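E1 (Kluyveromyces marxianus, PDB 3VX6) activates the ubiquitin-like proteins Atg8 and Atg12 as the E1-like enzyme of autophagy and the Cvt pathway, represented here by its N-terminal domain. Local coordinates at residues A[11-16]-A[55-60]; A[203-208]-A[235-240]. All blocks are in the same frame, centred on the assembly; numbering follows the deposited sequence.

Contact 1. Residues A[11-16]-A[55-60]; sequences FAPSFQ and SNVLAI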
loop_
_atom_site.group_PDB
_atom_site.type_symbol
_atom_site.label_atom_id
_atom_site.label_comp_id
_atom_site.label_asym_id
_atom_site.label_seq_id
_atom_site.Cartn_x
_atom_site.Cartn_y
_atom_site.Cartn_z
ATOM N N PHE A 11 -11.253 4.867 -5.507
ATOM C CA PHE A 11 -9.842 4.619 -5.316
ATOM C C PHE A 11 -9.331 3.611 -6.328
ATOM O O PHE A 11 -9.960 2.587 -6.571
ATOM C CB PHE A 11 -9.625 4.110 -3.901
ATOM C CG PHE A 11 -10.262 4.973 -2.852
ATOM C CD1 PHE A 11 -9.541 5.984 -2.223
ATOM C CD2 PHE A 11 -11.590 4.784 -2.502
ATOM C CE1 PHE A 11 -10.137 6.795 -1.257
ATOM C CE2 PHE A 11 -12.191 5.585 -1.545
ATOM C CZ PHE A 11 -11.465 6.593 -0.919
ATOM N N ALA A 12 -8.190 3.910 -6.932
ATOM C CA ALA A 12 -7.606 3.005 -7.910
ATOM C C ALA A 12 -6.932 1.869 -7.169
ATOM O O ALA A 12 -6.519 2.028 -6.021
ATOM C CB ALA A 12 -6.575 3.739 -8.760
ATOM N N PRO A 13 -6.837 0.695 -7.801
ATOM C CA PRO A 13 -6.167 -0.388 -7.086
ATOM C C PRO A 13 -4.842 0.252 -6.711
ATOM O O PRO A 13 -4.230 0.917 -7.543
ATOM C CB PRO A 13 -6.030 -1.472 -8.154
ATOM C CG PRO A 13 -5.980 -0.682 -9.444
ATOM C CD PRO A 13 -7.059 0.341 -9.213
ATOM N N SER A 14 -4.417 0.081 -5.464
ATOM C CA SER A 14 -3.186 0.703 -4.975
ATOM C C SER A 14 -1.865 0.338 -5.664
ATOM O O SER A 14 -0.846 0.985 -5.420
ATOM C CB SER A 14 -3.049 0.450 -3.469
ATOM O OG SER A 14 -4.086 1.076 -2.727
ATOM N N PHE A 15 -1.878 -0.670 -6.530
ATOM C CA PHE A 15 -0.656 -1.106 -7.195
ATOM C C PHE A 15 -0.989 -2.150 -8.246
ATOM O O PHE A 15 -2.085 -2.720 -8.265
ATOM C CB PHE A 15 0.256 -1.795 -6.193
ATOM C CG PHE A 15 -0.290 -3.129 -5.736
ATOM C CD1 PHE A 15 -1.474 -3.193 -4.999
ATOM C CD2 PHE A 15 0.301 -4.321 -6.150
ATOM C CE1 PHE A 15 -2.064 -4.420 -4.689
ATOM C CE2 PHE A 15 -0.285 -5.551 -5.843
ATOM C CZ PHE A 15 -1.469 -5.601 -5.114
ATOM N N GLN A 16 -0.011 -2.398 -9.108
ATOM C CA GLN A 16 -0.097 -3.431 -10.134
ATOM C C GLN A 16 1.194 -4.210 -9.919
ATOM O O GLN A 16 2.289 -3.646 -9.971
ATOM C CB GLN A 16 -0.126 -2.844 -11.542
ATOM C CG GLN A 16 -0.054 -3.910 -12.623
ATOM C CD GLN A 16 -0.483 -3.407 -13.993
ATOM O OE1 GLN A 16 -0.302 -4.091 -15.002
ATOM N NE2 GLN A 16 -1.062 -2.210 -14.033
ATOM N N SER A 55 0.647 1.564 -15.930
ATOM C CA SER A 55 -0.799 1.653 -16.030
ATOM C C SER A 55 -1.354 2.583 -14.939
ATOM O O SER A 55 -2.374 2.291 -14.315
ATOM C CB SER A 55 -1.439 0.265 -15.924
ATOM O OG SER A 55 -1.199 -0.497 -17.092
ATOM N N ASN A 56 -0.647 3.685 -14.697
ATOM C CA ASN A 56 -1.081 4.695 -13.736
ATOM C C ASN A 56 -1.082 4.371 -12.253
ATOM O O ASN A 56 -1.380 5.243 -11.441
ATOM C CB ASN A 56 -2.478 5.189 -14.117
ATOM C CG ASN A 56 -2.499 5.837 -15.467
ATOM O OD1 ASN A 56 -1.787 6.820 -15.697
ATOM N ND2 ASN A 56 -3.302 5.290 -16.381
ATOM N N VAL A 57 -0.799 3.130 -11.884
ATOM C CA VAL A 57 -0.764 2.808 -10.473
ATOM C C VAL A 57 0.663 2.460 -10.113
ATOM O O VAL A 57 1.452 2.051 -10.972
ATOM C CB VAL A 57 -1.701 1.630 -10.096
ATOM C CG1 VAL A 57 -3.142 2.039 -10.295
ATOM C CG2 VAL A 57 -1.370 0.398 -10.915
ATOM N N LEU A 58 1.002 2.650 -8.843
ATOM C CA LEU A 58 2.337 2.347 -8.383
ATOM C C LEU A 58 2.638 0.963 -8.892
ATOM O O LEU A 58 1.764 0.093 -8.914
ATOM C CB LEU A 58 2.399 2.341 -6.859
ATOM C CG LEU A 58 3.728 1.840 -6.302
ATOM C CD1 LEU A 58 4.810 2.858 -6.611
ATOM C CD2 LEU A 58 3.610 1.606 -4.812
ATOM N N ALA A 59 3.870 0.762 -9.325
ATOM C CA ALA A 59 4.248 -0.543 -9.816
ATOM C C ALA A 59 5.044 -1.188 -8.728
ATOM O O ALA A 59 6.084 -0.663 -8.314
ATOM C CB ALA A 59 5.095 -0.428 -11.068
ATOM N N ILE A 60 4.527 -2.299 -8.228
ATOM C CA ILE A 60 5.245 -3.052 -7.222
ATOM C C ILE A 60 6.041 -4.006 -8.106
ATOM O O ILE A 60 5.500 -4.987 -8.619
ATOM C CB ILE A 60 4.293 -3.866 -6.287
ATOM C CG1 ILE A 60 3.548 -2.924 -5.331
ATOM C CG2 ILE A 60 5.086 -4.921 -5.511
ATOM C CD1 ILE A 60 4.437 -2.168 -4.378
#

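Contact 2. Residues A[203-208]-A[235-240]; sequences DFSHLK and FLRSDE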
loop_
_atom_site.group_PDB
_atom_site.type_symbol
_atom_site.label_atom_id
_atom_site.label_comp_id
_atom_site.label_asym_id
_atom_site.label_seq_id
_atom_site.Cartn_x
_atom_site.Cartn_y
_atom_site.Cartn_z
ATOM N N ASP A 203 1.049 9.752 -3.577
ATOM C CA ASP A 203 0.047 8.851 -4.116
ATOM C C ASP A 203 0.569 7.683 -4.958
ATOM O O ASP A 203 1.526 7.819 -5.725
ATOM C CB ASP A 203 -0.940 9.679 -4.923
ATOM C CG ASP A 203 -2.297 9.041 -5.015
ATOM O OD1 ASP A 203 -3.174 9.659 -5.646
ATOM O OD2 ASP A 203 -2.495 7.935 -4.466
ATOM N N PHE A 204 -0.072 6.530 -4.800
ATOM C CA PHE A 204 0.291 5.338 -5.553
ATOM C C PHE A 204 -0.540 5.281 -6.800
ATOM O O PHE A 204 -0.600 4.269 -7.482
ATOM C CB PHE A 204 0.051 4.082 -4.731
ATOM C CG PHE A 204 1.001 3.922 -3.600
ATOM C CD1 PHE A 204 2.077 4.786 -3.457
ATOM C CD2 PHE A 204 0.830 2.907 -2.681
ATOM C CE1 PHE A 204 2.968 4.641 -2.414
ATOM C CE2 PHE A 204 1.712 2.746 -1.635
ATOM C CZ PHE A 204 2.787 3.618 -1.497
ATOM N N SER A 205 -1.216 6.373 -7.094
ATOM C CA SER A 205 -2.009 6.396 -8.295
ATOM C C SER A 205 -1.637 7.667 -9.021
ATOM O O SER A 205 -1.358 8.681 -8.390
ATOM C CB SER A 205 -3.504 6.384 -7.962
ATOM O OG SER A 205 -4.291 6.378 -9.146
ATOM N N HIS A 206 -1.587 7.581 -10.344
ATOM C CA HIS A 206 -1.297 8.723 -11.191
ATOM C C HIS A 206 -2.584 8.993 -11.940
ATOM O O HIS A 206 -2.622 9.831 -12.845
ATOM C CB HIS A 206 -0.194 8.417 -12.198
ATOM C CG HIS A 206 1.183 8.661 -11.675
ATOM N ND1 HIS A 206 2.311 8.476 -12.446
ATOM C CD2 HIS A 206 1.618 9.047 -10.453
ATOM C CE1 HIS A 206 3.382 8.732 -11.717
ATOM N NE2 HIS A 206 2.989 9.080 -10.504
ATOM N N LEU A 207 -3.629 8.253 -11.573
ATOM C CA LEU A 207 -4.941 8.432 -12.174
ATOM C C LEU A 207 -5.434 9.812 -11.767
ATOM O O LEU A 207 -5.282 10.216 -10.616
ATOM C CB LEU A 207 -5.914 7.360 -11.685
ATOM C CG LEU A 207 -5.760 5.994 -12.355
ATOM C CD1 LEU A 207 -6.813 5.051 -11.821
ATOM C CD2 LEU A 207 -5.903 6.132 -13.876
ATOM N N LYS A 208 -6.003 10.545 -12.714
ATOM C CA LYS A 208 -6.488 11.882 -12.415
ATOM C C LYS A 208 -7.492 11.869 -11.261
ATOM O O LYS A 208 -8.568 11.276 -11.355
ATOM C CB LYS A 208 -7.116 12.508 -13.658
ATOM N N PHE A 235 -2.066 14.936 -2.453
ATOM C CA PHE A 235 -1.649 13.772 -3.219
ATOM C C PHE A 235 -0.593 14.175 -4.227
ATOM O O PHE A 235 -0.902 14.726 -5.279
ATOM C CB PHE A 235 -2.864 13.159 -3.912
ATOM C CG PHE A 235 -3.901 12.640 -2.949
ATOM C CD1 PHE A 235 -3.667 11.480 -2.211
ATOM C CD2 PHE A 235 -5.098 13.327 -2.749
ATOM C CE1 PHE A 235 -4.611 11.012 -1.289
ATOM C CE2 PHE A 235 -6.047 12.865 -1.828
ATOM C CZ PHE A 235 -5.803 11.708 -1.097
ATOM N N LEU A 236 0.662 13.914 -3.895
ATOM C CA LEU A 236 1.748 14.277 -4.789
ATOM C C LEU A 236 2.061 13.218 -5.829
ATOM O O LEU A 236 2.128 12.024 -5.536
ATOM C CB LEU A 236 3.005 14.618 -3.990
ATOM C CG LEU A 236 2.849 15.904 -3.181
ATOM C CD1 LEU A 236 2.006 15.623 -1.946
ATOM C CD2 LEU A 236 4.213 16.434 -2.783
ATOM N N ARG A 237 2.249 13.684 -7.057
ATOM C CA ARG A 237 2.565 12.824 -8.188
ATOM C C ARG A 237 3.665 13.463 -9.040
ATOM O O ARG A 237 3.658 14.672 -9.294
ATOM C CB ARG A 237 1.320 12.608 -9.065
ATOM C CG ARG A 237 0.305 11.570 -8.573
ATOM C CD ARG A 237 -0.802 12.175 -7.715
ATOM N NE ARG A 237 -1.890 11.227 -7.476
ATOM C CZ ARG A 237 -2.860 10.953 -8.344
ATOM N NH1 ARG A 237 -2.890 11.555 -9.524
ATOM N NH2 ARG A 237 -3.801 10.073 -8.035
ATOM N N SER A 238 4.620 12.662 -9.483
ATOM C CA SER A 238 5.673 13.202 -10.330
ATOM C C SER A 238 5.008 13.437 -11.693
ATOM O O SER A 238 5.549 14.077 -12.582
ATOM C CB SER A 238 6.819 12.192 -10.438
ATOM O OG SER A 238 6.337 10.926 -10.851
ATOM N N ASP A 239 3.790 12.925 -11.792
ATOM C CA ASP A 239 2.943 12.970 -12.977
ATOM C C ASP A 239 2.395 14.338 -13.428
ATOM O O ASP A 239 1.959 14.475 -14.573
ATOM C CB ASP A 239 1.754 12.040 -12.722
ATOM C CG ASP A 239 1.043 11.638 -13.984
ATOM O OD1 ASP A 239 -0.197 11.453 -13.942
ATOM O OD2 ASP A 239 1.727 11.491 -15.018
ATOM N N GLU A 240 2.414 15.335 -12.544
ATOM C CA GLU A 240 1.837 16.658 -12.828
ATOM C C GLU A 240 0.395 16.554 -12.339
ATOM O O GLU A 240 -0.345 17.536 -12.302
ATOM C CB GLU A 240 1.798 16.989 -14.327
ATOM C CG GLU A 240 3.144 17.094 -14.996
ATOM C CD GLU A 240 4.068 18.034 -14.261
ATOM O OE1 GLU A 240 3.713 19.226 -14.137
ATOM O OE2 GLU A 240 5.142 17.573 -13.806
#

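Contact 1. Residues A[11-16]-A[55-60]
Ala-12 meets the second segment through its methyl group, whose CB lies 4.1 Å from CG1 of Val-57. The backbone of Ala-12 is hydrogen-bonded to Pro-211 and Ala-213. The next residue, Pro-13, presents the CG corner of its ring to the same methyl of Val-57 at 4.0 Å, the two side chains crossing at about a right angle, while its carbonyl oxygen also lies against that branch. Ser-14 points away from 55-60 and its side chain touches Met-142; to the second segment it offers its carbonyl oxygen, 3.8 Å from Leu-58 CB.

Phe-15 leads up to a small two-stranded parallel sheet formed by strands 16-19 and 59-62; its CA makes a C-H...O contact with Leu-58 O. With chi1 at 69°, CG sits between the backbone N and the carbonyl carbon; this brings CB and one flank of the ring to Ile-60, whose CG1 lies 3.6 Å from Phe-15 CB. The ring and the isoleucine meet obliquely, and Ile-140 and Met-142 of strand 135-144 touch the Phe-15 side chain.

Gln-16 forms the parallel bridge with Ala-59, its two backbone bonds straddling that residue in the pattern of parallel strands. Its N donates to Leu-58 O at 3.1 Å, and its O accepts from Ile-60 N at 3.1 Å. In its side chain CG is anti to the backbone N (chi1 173°) and the chain is extended, reaching past Val-57 to Ser-55. CB rests on the valine's second methyl, 3.5 Å from Val-57 CG2, and the amide end lies beside the side chain of Ser-55, Gln-16 NE2 being 3.5 Å from Ser-55 OG without a hydrogen bond.

Contact 2. Residues A[203-208]-A[235-240]
Asp-203 and Arg-237 form a salt bridge where the parallel strands 198-202 and 231-236 run out, at the C-terminal ends of a beta-alpha-beta crossover that passes through helix 215-225. A weak backbone bond from Asp-203 N to Leu-236 O (3.2 Å) links the two segments just beyond strand 198-202.

In the ionic interaction the two side chains lie side by side. Arg-237 grips the carboxylate side-on with NE and NH2, both converging on OD1: Asp-203 OD1 is 2.7 Å from Arg-237 NE and 2.5 Å from NH2. Both nitrogens come from the same face of the carboxylate, which is turned 35° against the guanidinium. The other oxygen, OD2, is bound by Ser-212 OG, so OD1 faces the arginine of the other segment and OD2 the serine farther along its own loop.

Further hydrogen bonds hold the far end of the guanidinium. NH1 and NH2 take Leu-207 O end-on, each at 3.0 Å from that oxygen, which lies in the guanidinium plane; together with the aspartate this gives the flat group acceptors at two of its edges and fixes its rotation. NH1 also reaches Ser-241 OG. The bend at chi2 (92°) carries the guanidinium against the 203-208 loop. Ser-205 OG accepts from Leu-207 N at 3.1 Å in an ST turn, which sets the course of the loop next to that carbonyl, and also bonds with Ile-210 O.

Stacking and van der Waals contacts gather around His-206. Its ring slides past Arg-237, the imidazole CD2 lying 3.4 Å from Arg-237 CG, and it is stacked with Phe-53. Asp-239, in the type I turn from Arg-237 to Glu-240, sets its carboxylate almost parallel to the imidazole and its CB directly over the ring in a CH-pi contact, 3.6 Å from the centroid and 9° off the normal.

How the contacts relate
Both contacts are largely buried, and each joins a mostly irregular segment to one that carries an end of a strand. Contact 1, nearer the centre of the chain, starts a two-stranded sheet and depends on backbone bonds and aliphatic packing; contact 2 closes the ends of two strands in a six-stranded sheet and relies on a salt bridge, arginine-to-carbonyl bonds and a CH-pi contact. They touch directly. Probable hydrogen bonds join Asn-56 O to His-206 N and Leu-58 N to Phe-204 O, and Ala-12 packs on Leu-207. The 55-60 segment of contact 1 thus lies against both 11-16 and the 203-208 loop of contact 2.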